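Local structure of autolysin E (Staphylococcus aureus, 4PI8) at residues Val63-Ser68 and Asn97-Val102; Lys75-Leu80 and Thr109-Ser114; Leu88-Lys93 and Ala159-Ala164; Lys125-Phe130 and Tyr147-Gln152. The protein probably hydrolyses glycosidic bonds in the NAG-NAM glycan strands of peptidoglycan, acting as a glucosaminidase-type cell-wall autolysin. The protein carries 1 engineered substitution. All blocks are in the same frame, centred on the assembly; numbering follows the deposited sequence.

Contact 1 of 4, residues Val63-Ser68 and Asn97-Val102; sequences VPMSES and NVIYLV
The N-terminal end of helix 98-108, capped by N97, meets V63 and M65, which belong to the chain leading into helix 67-74. V63 divides its two methyls between different tasks. CG1 rests 3.6 Å from N97 ND2, while CG2 turns inward, 3.7 Å from V98 CG1, and also meets the I99 side chain. A compact branched residue suits this place, since it touches the cap and the first helical turn at once. Both V63 N and V98 N give hydrogen bonds to Q91 OE1, so one amide oxygen of helix 84-94 ties the two chain pieces together.

N97 carries its CG anti to its own backbone N (chi1 180°), which swings OD1 back over the start of the helix. There Y100 N donates to OD1 at 3.0 Å in a nearly straight bond (168°), although the donor stands above the amide plane; I99 N adds a weaker bond to the same oxygen. N97 ND2 donates to Y212 OH, so both ends of this buried amide are satisfied and its rotation is fixed.

M65 is unbranched and flexible enough to fold over the neighbouring helix. Bent at chi2 and chi3, it crosses I99 at about a right angle, with its CG 3.9 Å from I99 CD1, while its CB rests 3.9 Å from V98 CG1. Helix 200-215 covers the same apolar patch through Y212 and F215. Asparagine is a common N-cap residue; here the cap starts a helix in the helical core of a lysozyme-clan domain, with V63 and M65 packed against its first turn.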
loop_
_atom_site.group_PDB
_atom_site.type_symbol
_atom_site.label_atom_id
_atom_site.label_comp_id
_atom_site.label_asym_id
_atom_site.label_seq_id
_atom_site.Cartn_x
_atom_site.Cartn_y
_atom_site.Cartn_z
ATOM N N VAL A 63 4.199 15.633 -2.588
ATOM C CA VAL A 63 3.250 16.651 -2.205
ATOM C C VAL A 63 3.894 17.620 -1.197
ATOM O O VAL A 63 4.765 17.251 -0.400
ATOM C CB VAL A 63 1.913 16.115 -1.658
ATOM C CG1 VAL A 63 1.122 15.476 -2.777
ATOM C CG2 VAL A 63 2.132 15.191 -0.497
ATOM N N PRO A 64 3.451 18.884 -1.216
ATOM C CA PRO A 64 3.987 19.910 -0.352
ATOM C C PRO A 64 3.384 19.848 1.024
ATOM O O PRO A 64 2.437 20.552 1.352
ATOM C CB PRO A 64 3.620 21.209 -1.107
ATOM C CG PRO A 64 2.333 20.921 -1.751
ATOM C CD PRO A 64 2.497 19.457 -2.204
ATOM N N MET A 65 3.957 18.986 1.838
ATOM C CA MET A 65 3.562 18.780 3.235
ATOM C C MET A 65 4.763 18.967 4.105
ATOM O O MET A 65 5.740 18.250 3.973
ATOM C CB MET A 65 2.966 17.357 3.455
ATOM C CG MET A 65 1.610 17.179 2.812
ATOM S SD MET A 65 0.223 17.905 3.725
ATOM C CE MET A 65 0.117 16.687 5.031
ATOM N N SER A 66 4.701 19.899 5.031
ATOM C CA SER A 66 5.764 20.081 5.989
ATOM C C SER A 66 5.762 19.019 7.090
ATOM O O SER A 66 4.749 18.295 7.267
ATOM C CB SER A 66 5.621 21.428 6.691
ATOM O OG SER A 66 4.444 21.426 7.487
ATOM N N GLU A 67 6.845 18.916 7.868
ATOM C CA GLU A 67 6.894 17.977 8.999
ATOM C C GLU A 67 5.730 18.222 9.943
ATOM O O GLU A 67 5.126 17.289 10.462
ATOM C CB GLU A 67 8.285 18.015 9.695
ATOM C CG GLU A 67 8.411 17.158 10.981
ATOM C CD GLU A 67 9.823 17.116 11.541
ATOM O OE1 GLU A 67 9.948 17.155 12.781
ATOM O OE2 GLU A 67 10.805 17.032 10.761
ATOM N N SER A 68 5.423 19.479 10.187
ATOM C CA SER A 68 4.330 19.803 11.108
ATOM C C SER A 68 2.986 19.313 10.562
ATOM O O SER A 68 2.198 18.717 11.315
ATOM C CB SER A 68 4.269 21.267 11.486
ATOM O OG SER A 68 3.985 22.032 10.373
ATOM N N ASN A 97 4.892 9.884 -2.785
ATOM C CA ASN A 97 3.858 10.808 -2.213
ATOM C C ASN A 97 3.668 10.554 -0.718
ATOM O O ASN A 97 3.298 9.432 -0.367
ATOM C CB ASN A 97 2.603 10.638 -3.037
ATOM C CG ASN A 97 1.447 11.490 -2.592
ATOM O OD1 ASN A 97 1.118 11.551 -1.397
ATOM N ND2 ASN A 97 0.686 11.997 -3.529
ATOM N N VAL A 98 3.916 11.540 0.124
ATOM C CA VAL A 98 3.925 11.260 1.563
ATOM C C VAL A 98 2.508 11.060 2.100
ATOM O O VAL A 98 2.335 10.353 3.121
ATOM C CB VAL A 98 4.661 12.363 2.389
ATOM C CG1 VAL A 98 3.852 13.664 2.464
ATOM C CG2 VAL A 98 5.081 11.862 3.735
ATOM N N ILE A 99 1.520 11.675 1.467
ATOM C CA ILE A 99 0.144 11.435 1.914
ATOM C C ILE A 99 -0.263 9.977 1.632
ATOM O O ILE A 99 -0.920 9.320 2.453
ATOM C CB ILE A 99 -0.821 12.463 1.389
ATOM C CG1 ILE A 99 -0.611 13.820 2.070
ATOM C CG2 ILE A 99 -2.257 11.998 1.536
ATOM C CD1 ILE A 99 -1.374 14.973 1.472
ATOM N N TYR A 100 0.107 9.468 0.455
ATOM C CA TYR A 100 -0.071 8.076 0.151
ATOM C C TYR A 100 0.658 7.238 1.168
ATOM O O TYR A 100 0.084 6.281 1.717
ATOM C CB TYR A 100 0.436 7.781 -1.281
ATOM C CG TYR A 100 0.869 6.351 -1.412
ATOM C CD1 TYR A 100 -0.025 5.307 -1.292
ATOM C CD2 TYR A 100 2.223 6.038 -1.518
ATOM C CE1 TYR A 100 0.405 4.008 -1.280
ATOM C CE2 TYR A 100 2.672 4.735 -1.541
ATOM C CZ TYR A 100 1.767 3.733 -1.346
ATOM O OH TYR A 100 2.233 2.429 -1.278
ATOM N N LEU A 101 1.917 7.558 1.475
ATOM C CA LEU A 101 2.718 6.715 2.337
ATOM C C LEU A 101 2.101 6.623 3.740
ATOM O O LEU A 101 1.984 5.516 4.320
ATOM C CB LEU A 101 4.149 7.223 2.429
ATOM C CG LEU A 101 5.211 6.260 2.873
ATOM C CD1 LEU A 101 5.344 5.045 1.968
ATOM C CD2 LEU A 101 6.508 7.042 2.978
ATOM N N VAL A 102 1.692 7.750 4.288
ATOM C CA VAL A 102 1.039 7.798 5.579
ATOM C C VAL A 102 -0.222 6.992 5.513
ATOM O O VAL A 102 -0.544 6.218 6.432
ATOM C CB VAL A 102 0.758 9.255 6.012
ATOM C CG1 VAL A 102 -0.250 9.286 7.152
ATOM C CG2 VAL A 102 2.103 9.951 6.391
#

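Contact 2 of 4, residues Lys75-Leu80 and Thr109-Ser114; sequences KGKGIL and TGNGKS
The amide of N111 has the ammonium end of K77 over one face: K77 NZ stands 3.8 Å from N111 CG, nearly straight above it. The two side chains run side by side in the same direction, the lysine bent at chi2 (-58°) so that its CD also reaches the amide. On the same side of the amide, above its plane, a water donates weakly to N111 OD1 and itself accepts from K77 NZ. A second water accepts from K77 NZ and, weakly, from K113 NZ. It lies between two like charges, and the long flexible lysines suit this watery margin.

Deeper in, backbone meets backbone. I79 N donates to G112 O at 3.0 Å (159°), and the methyl I79 CG2 lies 3.5 Å from the same oxygen. G112 CA approaches K77 O to 3.2 Å in a CA-H...O contact that is nearly straight (165° at the hydrogen), and G78 CA returns a longer one to G112 O. With no side chain, G78 and G112 let the two main chains come this close, their CA atoms 4.4 Å apart, and both take the positive phi their loops require.

On the buried side L80 CD1 packs 3.6 Å from T109 OG1, next to F130. That hydroxyl is occupied: it accepts from G112 N at 2.9 Å and is also bonded to A105 O in the last turn of helix 98-108. Here an ST motif at the helix end overlaps a type I' beta turn from G110 to K113, with Asn-Gly, the classic pair for that turn, at its corners.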
loop_
_atom_site.group_PDB
_atom_site.type_symbol
_atom_site.label_atom_id
_atom_site.label_comp_id
_atom_site.label_asym_id
_atom_site.label_seq_id
_atom_site.Cartn_x
_atom_site.Cartn_y
_atom_site.Cartn_z
ATOM N N LYS A 75 -1.049 12.456 14.451
ATOM C CA LYS A 75 -1.482 12.643 15.863
ATOM C C LYS A 75 -2.546 11.599 16.214
ATOM O O LYS A 75 -3.510 11.356 15.467
ATOM C CB LYS A 75 -2.000 14.052 16.117
ATOM C CG LYS A 75 -1.992 14.446 17.590
ATOM C CD LYS A 75 -0.564 14.625 18.109
ATOM C CE LYS A 75 -0.487 14.944 19.584
ATOM N NZ LYS A 75 0.931 15.313 19.860
ATOM N N GLY A 76 -2.338 10.916 17.333
ATOM C CA GLY A 76 -3.203 9.865 17.760
ATOM C C GLY A 76 -3.121 8.607 16.957
ATOM O O GLY A 76 -3.997 7.695 17.049
ATOM N N LYS A 77 -2.026 8.391 16.206
ATOM C CA LYS A 77 -1.840 7.182 15.417
ATOM C C LYS A 77 -0.778 6.237 15.966
ATOM O O LYS A 77 0.045 5.655 15.243
ATOM C CB LYS A 77 -1.524 7.571 13.932
ATOM C CG LYS A 77 -2.545 8.484 13.330
ATOM C CD LYS A 77 -3.992 7.911 13.345
ATOM C CE LYS A 77 -4.856 8.904 12.603
ATOM N NZ LYS A 77 -6.295 8.472 12.609
ATOM N N GLY A 78 -0.811 6.025 17.296
ATOM C CA GLY A 78 -0.047 4.968 17.847
ATOM C C GLY A 78 1.450 5.055 17.633
ATOM O O GLY A 78 2.048 6.117 17.862
ATOM N N ILE A 79 2.027 3.972 17.204
ATOM C CA ILE A 79 3.450 3.899 16.917
ATOM C C ILE A 79 3.890 4.865 15.812
ATOM O O ILE A 79 5.059 5.163 15.706
ATOM C CB ILE A 79 3.876 2.467 16.624
ATOM C CG1 ILE A 79 5.366 2.281 16.736
ATOM C CG2 ILE A 79 3.366 1.954 15.261
ATOM C CD1 ILE A 79 5.772 0.833 16.858
ATOM N N LEU A 80 2.957 5.349 15.008
ATOM C CA LEU A 80 3.300 6.283 13.930
ATOM C C LEU A 80 3.298 7.735 14.369
ATOM O O LEU A 80 3.817 8.611 13.659
ATOM C CB LEU A 80 2.359 6.057 12.716
ATOM C CG LEU A 80 2.391 4.671 12.159
ATOM C CD1 LEU A 80 1.316 4.573 11.034
ATOM C CD2 LEU A 80 3.745 4.173 11.749
ATOM N N THR A 109 -1.493 -0.807 9.502
ATOM C CA THR A 109 -1.145 -0.937 10.914
ATOM C C THR A 109 -2.332 -0.716 11.830
ATOM O O THR A 109 -2.171 -0.542 13.050
ATOM C CB THR A 109 -0.045 0.084 11.303
ATOM O OG1 THR A 109 -0.495 1.427 11.162
ATOM C CG2 THR A 109 1.218 -0.187 10.540
ATOM N N GLY A 110 -3.542 -0.552 11.273
ATOM C CA GLY A 110 -4.658 -0.270 12.139
ATOM C C GLY A 110 -4.540 1.046 12.806
ATOM O O GLY A 110 -4.632 1.184 14.025
ATOM N N ASN A 111 -4.302 2.091 12.039
ATOM C CA ASN A 111 -4.113 3.451 12.553
ATOM C C ASN A 111 -2.968 3.543 13.539
ATOM O O ASN A 111 -2.991 4.325 14.468
ATOM C CB ASN A 111 -5.390 4.033 13.132
ATOM C CG ASN A 111 -6.241 4.682 12.078
ATOM O OD1 ASN A 111 -5.753 5.188 11.066
ATOM N ND2 ASN A 111 -7.560 4.592 12.263
ATOM N N GLY A 112 -1.956 2.774 13.292
ATOM C CA GLY A 112 -0.755 2.713 14.136
ATOM C C GLY A 112 -0.910 2.005 15.446
ATOM O O GLY A 112 0.042 1.912 16.230
ATOM N N LYS A 113 -2.062 1.363 15.649
ATOM C CA LYS A 113 -2.435 0.889 16.983
ATOM C C LYS A 113 -2.545 -0.588 17.073
ATOM O O LYS A 113 -2.797 -1.091 18.212
ATOM C CB LYS A 113 -3.676 1.557 17.440
ATOM C CG LYS A 113 -3.515 3.010 17.766
ATOM C CD LYS A 113 -4.820 3.594 18.172
ATOM C CE LYS A 113 -4.828 5.089 18.143
ATOM N NZ LYS A 113 -6.001 5.513 17.314
ATOM N N SER A 114 -2.338 -1.340 16.014
ATOM C CA SER A 114 -2.471 -2.800 16.099
ATOM C C SER A 114 -1.349 -3.435 16.898
ATOM O O SER A 114 -0.254 -2.870 17.053
ATOM C CB SER A 114 -2.514 -3.380 14.730
ATOM O OG SER A 114 -1.244 -3.451 14.122
HETATM O O HOH W 1 -6.886 8.104 9.690
HETATM O O HOH W 2 -7.331 6.623 14.680
#

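Contact 3 of 4, residues Leu88-Lys93 and Ala159-Ala164; sequences LEAQEK and AIIGGA
Two helices of the lysozyme-clan domain, 84-94 and 156-172, pack here with their N-to-C directions nearly aligned: the short segments cross at -26°, and their axes approach to 8.8 Å. The closest point is made by alanines, A90 CB lying 3.5 Å from A164 CB. With a single methyl on each side, the helices can approach closely at this point, and both methyls also touch L101 of helix 98-108, which closes this side of the interface.

I161 supplies the bulk beside them. Its CG1 lies anti to its carbonyl carbon, and the bend at chi2 (-59°) directs CD1 across to the other helix, where it settles 3.7 Å from A90 N and 3.8 Å from E89 CB. The other branch, I161 CG2, faces the aliphatic part of K93, with CE of that lysine 4.1 Å away. E89 and K93 thus present methylene groups to the isoleucine at the border of the interface, which long-chained charged residues can do while remaining partly in solvent.

On the far side of helix 84-94, Q91 NE2 donates to E92 OE2 at 3.0 Å, and E92 OE1 forms a salt bridge with K62. Between segments 88-93 and 159-164 no hydrogen bond or salt bridge is made, so this part of the association rests on shape fit, dispersion and the burial of apolar surface.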
loop_
_atom_site.group_PDB
_atom_site.type_symbol
_atom_site.label_atom_id
_atom_site.label_comp_id
_atom_site.label_asym_id
_atom_site.label_seq_id
_atom_site.Cartn_x
_atom_site.Cartn_y
_atom_site.Cartn_z
ATOM N N LEU A 88 8.765 12.090 5.734
ATOM C CA LEU A 88 9.251 13.068 4.770
ATOM C C LEU A 88 10.653 12.748 4.250
ATOM O O LEU A 88 10.919 12.972 3.061
ATOM C CB LEU A 88 9.189 14.484 5.351
ATOM C CG LEU A 88 7.751 15.009 5.289
ATOM C CD1 LEU A 88 7.655 16.301 6.110
ATOM C CD2 LEU A 88 7.198 15.234 3.912
ATOM N N GLU A 89 11.507 12.197 5.102
ATOM C CA GLU A 89 12.787 11.660 4.631
ATOM C C GLU A 89 12.500 10.669 3.505
ATOM O O GLU A 89 13.155 10.693 2.451
ATOM C CB GLU A 89 13.478 10.961 5.772
ATOM C CG GLU A 89 14.947 10.776 5.688
ATOM C CD GLU A 89 15.470 10.598 7.112
ATOM O OE1 GLU A 89 14.752 10.007 7.947
ATOM O OE2 GLU A 89 16.539 11.112 7.438
ATOM N N ALA A 90 11.539 9.747 3.747
ATOM C CA ALA A 90 11.211 8.755 2.707
ATOM C C ALA A 90 10.668 9.406 1.435
ATOM O O ALA A 90 11.031 9.029 0.312
ATOM C CB ALA A 90 10.184 7.788 3.284
ATOM N N GLN A 91 9.747 10.366 1.563
ATOM C CA GLN A 91 9.212 11.051 0.405
ATOM C C GLN A 91 10.343 11.605 -0.458
ATOM O O GLN A 91 10.303 11.440 -1.684
ATOM C CB GLN A 91 8.220 12.173 0.798
ATOM C CG GLN A 91 7.902 13.014 -0.418
ATOM C CD GLN A 91 6.743 13.979 -0.273
ATOM O OE1 GLN A 91 5.607 13.739 -0.698
ATOM N NE2 GLN A 91 7.053 15.176 0.219
ATOM N N GLU A 92 11.284 12.315 0.169
ATOM C CA GLU A 92 12.313 12.998 -0.621
ATOM C C GLU A 92 13.370 12.038 -1.126
ATOM O O GLU A 92 13.798 12.194 -2.253
ATOM C CB GLU A 92 12.951 14.128 0.189
ATOM C CG GLU A 92 11.914 15.192 0.674
ATOM C CD GLU A 92 11.079 15.778 -0.428
ATOM O OE1 GLU A 92 11.583 15.932 -1.556
ATOM O OE2 GLU A 92 9.887 16.156 -0.240
ATOM N N LYS A 93 13.759 11.055 -0.330
ATOM C CA LYS A 93 14.780 10.113 -0.823
ATOM C C LYS A 93 14.318 9.327 -2.016
ATOM O O LYS A 93 15.068 9.133 -2.984
ATOM C CB LYS A 93 15.196 9.160 0.270
ATOM C CG LYS A 93 16.036 9.757 1.352
ATOM C CD LYS A 93 16.107 8.967 2.657
ATOM C CE LYS A 93 16.728 7.625 2.505
ATOM N NZ LYS A 93 18.136 7.768 2.048
ATOM N N ALA A 159 11.618 0.855 9.352
ATOM C CA ALA A 159 10.450 0.286 8.625
ATOM C C ALA A 159 9.762 1.331 7.760
ATOM O O ALA A 159 9.268 0.966 6.672
ATOM C CB ALA A 159 9.494 -0.295 9.602
ATOM N N ILE A 160 9.781 2.594 8.168
ATOM C CA ILE A 160 9.172 3.658 7.330
ATOM C C ILE A 160 10.027 3.866 6.078
ATOM O O ILE A 160 9.575 3.836 4.934
ATOM C CB ILE A 160 9.046 4.959 8.130
ATOM C CG1 ILE A 160 7.998 4.765 9.219
ATOM C CG2 ILE A 160 8.602 6.094 7.204
ATOM C CD1 ILE A 160 8.042 5.801 10.338
ATOM N N ILE A 161 11.327 4.093 6.251
ATOM C CA ILE A 161 12.236 4.310 5.129
ATOM C C ILE A 161 12.243 3.090 4.246
ATOM O O ILE A 161 12.230 3.232 3.002
ATOM C CB ILE A 161 13.701 4.643 5.588
ATOM C CG1 ILE A 161 13.743 5.926 6.379
ATOM C CG2 ILE A 161 14.692 4.642 4.408
ATOM C CD1 ILE A 161 13.265 7.129 5.679
ATOM N N GLY A 162 12.385 1.911 4.850
ATOM C CA GLY A 162 12.512 0.703 4.048
ATOM C C GLY A 162 11.221 0.366 3.269
ATOM O O GLY A 162 11.312 -0.143 2.151
ATOM N N GLY A 163 10.065 0.623 3.859
ATOM C CA GLY A 163 8.832 0.414 3.178
ATOM C C GLY A 163 8.775 1.285 1.952
ATOM O O GLY A 163 8.408 0.818 0.871
ATOM N N ALA A 164 9.096 2.574 2.055
ATOM C CA ALA A 164 9.149 3.456 0.921
ATOM C C ALA A 164 10.089 2.989 -0.152
ATOM O O ALA A 164 9.813 3.063 -1.374
ATOM C CB ALA A 164 9.481 4.901 1.361
#

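Contact 4 of 4, residues Lys125-Phe130 and Tyr147-Gln152; sequences KRYYNF and YAEKEQ
Y127 makes the tight half of this contact, with its ring lying against the helical turn 147-150. E149 CA sits over one face, 4.0 Å from the ring centroid and 24° off its normal, a CH-pi contact. The E149 side chain crosses the ring obliquely, its carboxylate plane stacked at 28° to it and its CG 3.9 Å from Y127 CZ. A broad flat tyrosine suits this place, since it covers backbone and side chain together; V141 also packs on it.

A148 is small enough to let the chain pass closely: its CB lies 3.7 Å from Y128 O and 4.1 Å from N129 ND2. With CG anti to its backbone N (chi1 -172°), N129 directs its amide toward the loop beyond, where ND2 donates to I133 O.

The loose side is outward. K125 and Q152 cross at about a right angle there, the lysine exposed and the glutamine near the rim of the Y127 ring. Q152 has positive phi and ends the short helix in a Schellman motif. The inner end lies near the sugar site: the side chain of N129 is about 7 Å from the bound N-acetylmuramic acid, and I133 lines the glycan-binding pocket.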
loop_
_atom_site.group_PDB
_atom_site.type_symbol
_atom_site.label_atom_id
_atom_site.label_comp_id
_atom_site.label_asym_id
_atom_site.label_seq_id
_atom_site.Cartn_x
_atom_site.Cartn_y
_atom_site.Cartn_z
ATOM N N LYS A 125 16.795 -8.398 18.951
ATOM C CA LYS A 125 16.154 -7.420 18.031
ATOM C C LYS A 125 14.642 -7.589 17.912
ATOM O O LYS A 125 14.053 -8.629 18.212
ATOM C CB LYS A 125 16.781 -7.586 16.656
ATOM C CG LYS A 125 18.234 -7.143 16.589
ATOM C CD LYS A 125 18.876 -7.549 15.270
ATOM C CE LYS A 125 20.353 -7.896 15.422
ATOM N NZ LYS A 125 20.884 -8.480 14.160
ATOM N N ARG A 126 14.005 -6.545 17.405
ATOM C CA ARG A 126 12.574 -6.537 17.102
ATOM C C ARG A 126 12.470 -5.986 15.711
ATOM O O ARG A 126 13.186 -5.040 15.363
ATOM C CB ARG A 126 11.813 -5.642 18.079
ATOM C CG ARG A 126 10.311 -5.735 18.038
ATOM C CD ARG A 126 9.728 -5.187 19.337
ATOM N NE ARG A 126 10.609 -5.527 20.439
ATOM C CZ ARG A 126 10.308 -6.341 21.449
ATOM N NH1 ARG A 126 9.116 -6.912 21.533
ATOM N NH2 ARG A 126 11.229 -6.598 22.370
ATOM N N TYR A 127 11.618 -6.634 14.898
ATOM C CA TYR A 127 11.391 -6.206 13.506
ATOM C C TYR A 127 10.016 -5.619 13.364
ATOM O O TYR A 127 9.046 -6.031 13.967
ATOM C CB TYR A 127 11.586 -7.393 12.564
ATOM C CG TYR A 127 13.001 -7.936 12.638
ATOM C CD1 TYR A 127 14.038 -7.339 11.975
ATOM C CD2 TYR A 127 13.303 -9.018 13.455
ATOM C CE1 TYR A 127 15.347 -7.794 12.091
ATOM C CE2 TYR A 127 14.603 -9.502 13.555
ATOM C CZ TYR A 127 15.615 -8.894 12.887
ATOM O OH TYR A 127 16.920 -9.369 12.952
ATOM N N TYR A 128 9.960 -4.563 12.499
ATOM C CA TYR A 128 8.736 -3.767 12.268
ATOM C C TYR A 128 8.425 -3.801 10.780
ATOM O O TYR A 128 9.287 -3.967 9.964
ATOM C CB TYR A 128 8.984 -2.301 12.716
ATOM C CG TYR A 128 9.254 -2.219 14.219
ATOM C CD1 TYR A 128 10.548 -2.399 14.680
ATOM C CD2 TYR A 128 8.247 -1.972 15.089
ATOM C CE1 TYR A 128 10.793 -2.339 16.058
ATOM C CE2 TYR A 128 8.459 -1.912 16.473
ATOM C CZ TYR A 128 9.764 -2.118 16.918
ATOM O OH TYR A 128 10.036 -2.036 18.294
ATOM N N ASN A 129 7.131 -3.675 10.511
ATOM C CA ASN A 129 6.659 -3.702 9.091
ATOM C C ASN A 129 5.366 -2.934 9.062
ATOM O O ASN A 129 4.376 -3.317 9.643
ATOM C CB ASN A 129 6.446 -5.161 8.732
ATOM C CG ASN A 129 6.158 -5.375 7.264
ATOM O OD1 ASN A 129 5.623 -4.529 6.549
ATOM N ND2 ASN A 129 6.558 -6.514 6.815
ATOM N N PHE A 130 5.393 -1.774 8.359
ATOM C CA PHE A 130 4.250 -0.904 8.352
ATOM C C PHE A 130 3.475 -0.837 7.021
ATOM O O PHE A 130 2.575 -0.026 6.884
ATOM C CB PHE A 130 4.678 0.536 8.740
ATOM C CG PHE A 130 5.247 0.692 10.124
ATOM C CD1 PHE A 130 4.866 -0.113 11.169
ATOM C CD2 PHE A 130 6.170 1.683 10.343
ATOM C CE1 PHE A 130 5.428 0.045 12.441
ATOM C CE2 PHE A 130 6.662 1.898 11.616
ATOM C CZ PHE A 130 6.316 1.067 12.651
ATOM N N TYR A 147 10.847 -10.752 4.975
ATOM C CA TYR A 147 11.451 -9.634 4.331
ATOM C C TYR A 147 11.926 -8.558 5.354
ATOM O O TYR A 147 13.011 -8.035 5.193
ATOM C CB TYR A 147 10.476 -9.005 3.318
ATOM C CG TYR A 147 11.170 -8.138 2.312
ATOM C CD1 TYR A 147 11.858 -8.707 1.264
ATOM C CD2 TYR A 147 11.133 -6.766 2.406
ATOM C CE1 TYR A 147 12.519 -7.936 0.343
ATOM C CE2 TYR A 147 11.778 -5.980 1.492
ATOM C CZ TYR A 147 12.466 -6.571 0.444
ATOM O OH TYR A 147 13.123 -5.815 -0.477
ATOM N N ALA A 148 11.106 -8.336 6.358
ATOM C CA ALA A 148 11.409 -7.303 7.374
ATOM C C ALA A 148 12.725 -7.659 8.064
ATOM O O ALA A 148 13.541 -6.805 8.399
ATOM C CB ALA A 148 10.308 -7.156 8.348
ATOM N N GLU A 149 12.912 -8.957 8.301
ATOM C CA GLU A 149 14.160 -9.435 8.945
ATOM C C GLU A 149 15.349 -9.380 7.981
ATOM O O GLU A 149 16.415 -8.866 8.311
ATOM C CB GLU A 149 13.955 -10.832 9.496
ATOM C CG GLU A 149 15.243 -11.474 9.994
ATOM C CD GLU A 149 14.970 -12.686 10.865
ATOM O OE1 GLU A 149 13.854 -13.245 10.830
ATOM O OE2 GLU A 149 15.893 -13.088 11.598
ATOM N N LYS A 150 15.135 -9.809 6.746
ATOM C CA LYS A 150 16.145 -9.730 5.720
ATOM C C LYS A 150 16.695 -8.334 5.504
ATOM O O LYS A 150 17.901 -8.164 5.319
ATOM C CB LYS A 150 15.581 -10.285 4.396
ATOM C CG LYS A 150 16.507 -10.174 3.193
ATOM C CD LYS A 150 16.088 -11.146 2.090
ATOM C CE LYS A 150 16.829 -10.882 0.783
ATOM N NZ LYS A 150 16.125 -9.838 -0.009
ATOM N N GLU A 151 15.813 -7.328 5.542
ATOM C CA GLU A 151 16.215 -5.951 5.322
ATOM C C GLU A 151 16.579 -5.212 6.619
ATOM O O GLU A 151 16.866 -4.023 6.571
ATOM C CB GLU A 151 15.104 -5.151 4.603
ATOM C CG GLU A 151 14.764 -5.571 3.194
ATOM C CD GLU A 151 15.958 -5.803 2.304
ATOM O OE1 GLU A 151 16.862 -4.948 2.208
ATOM O OE2 GLU A 151 15.990 -6.883 1.693
ATOM N N GLN A 152 16.500 -5.915 7.737
ATOM C CA GLN A 152 16.895 -5.460 9.062
ATOM C C GLN A 152 16.120 -4.206 9.441
ATOM O O GLN A 152 16.689 -3.144 9.824
ATOM C CB GLN A 152 18.422 -5.259 9.148
ATOM C CG GLN A 152 19.187 -6.586 9.193
ATOM C CD GLN A 152 18.833 -7.434 10.433
ATOM O OE1 GLN A 152 18.305 -8.546 10.320
ATOM N NE2 GLN A 152 19.129 -6.909 11.620
#

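Contacts 1, 2 and 3 alternate along the chain, whereas contact 4 falls between the two segments of contact 3. The centres of contacts 1 and 3 are 11 Å apart, and helix 84-94, which belongs to contact 3, reaches contact 1 through Q91 and L88. Helix 98-108 starts in contact 1 and ends just before the second segment of contact 2; contacts 1 and 2 have centres 16 Å apart. Contacts 2 and 4 (centres 18 Å apart) and contacts 3 and 4 (centres 15 Å apart) meet through F130, which touches L80, T109, A159 and I160 and thus joins the loops of contact 2 and helix 156-172 to contact 4, the one nearest the bound disaccharide.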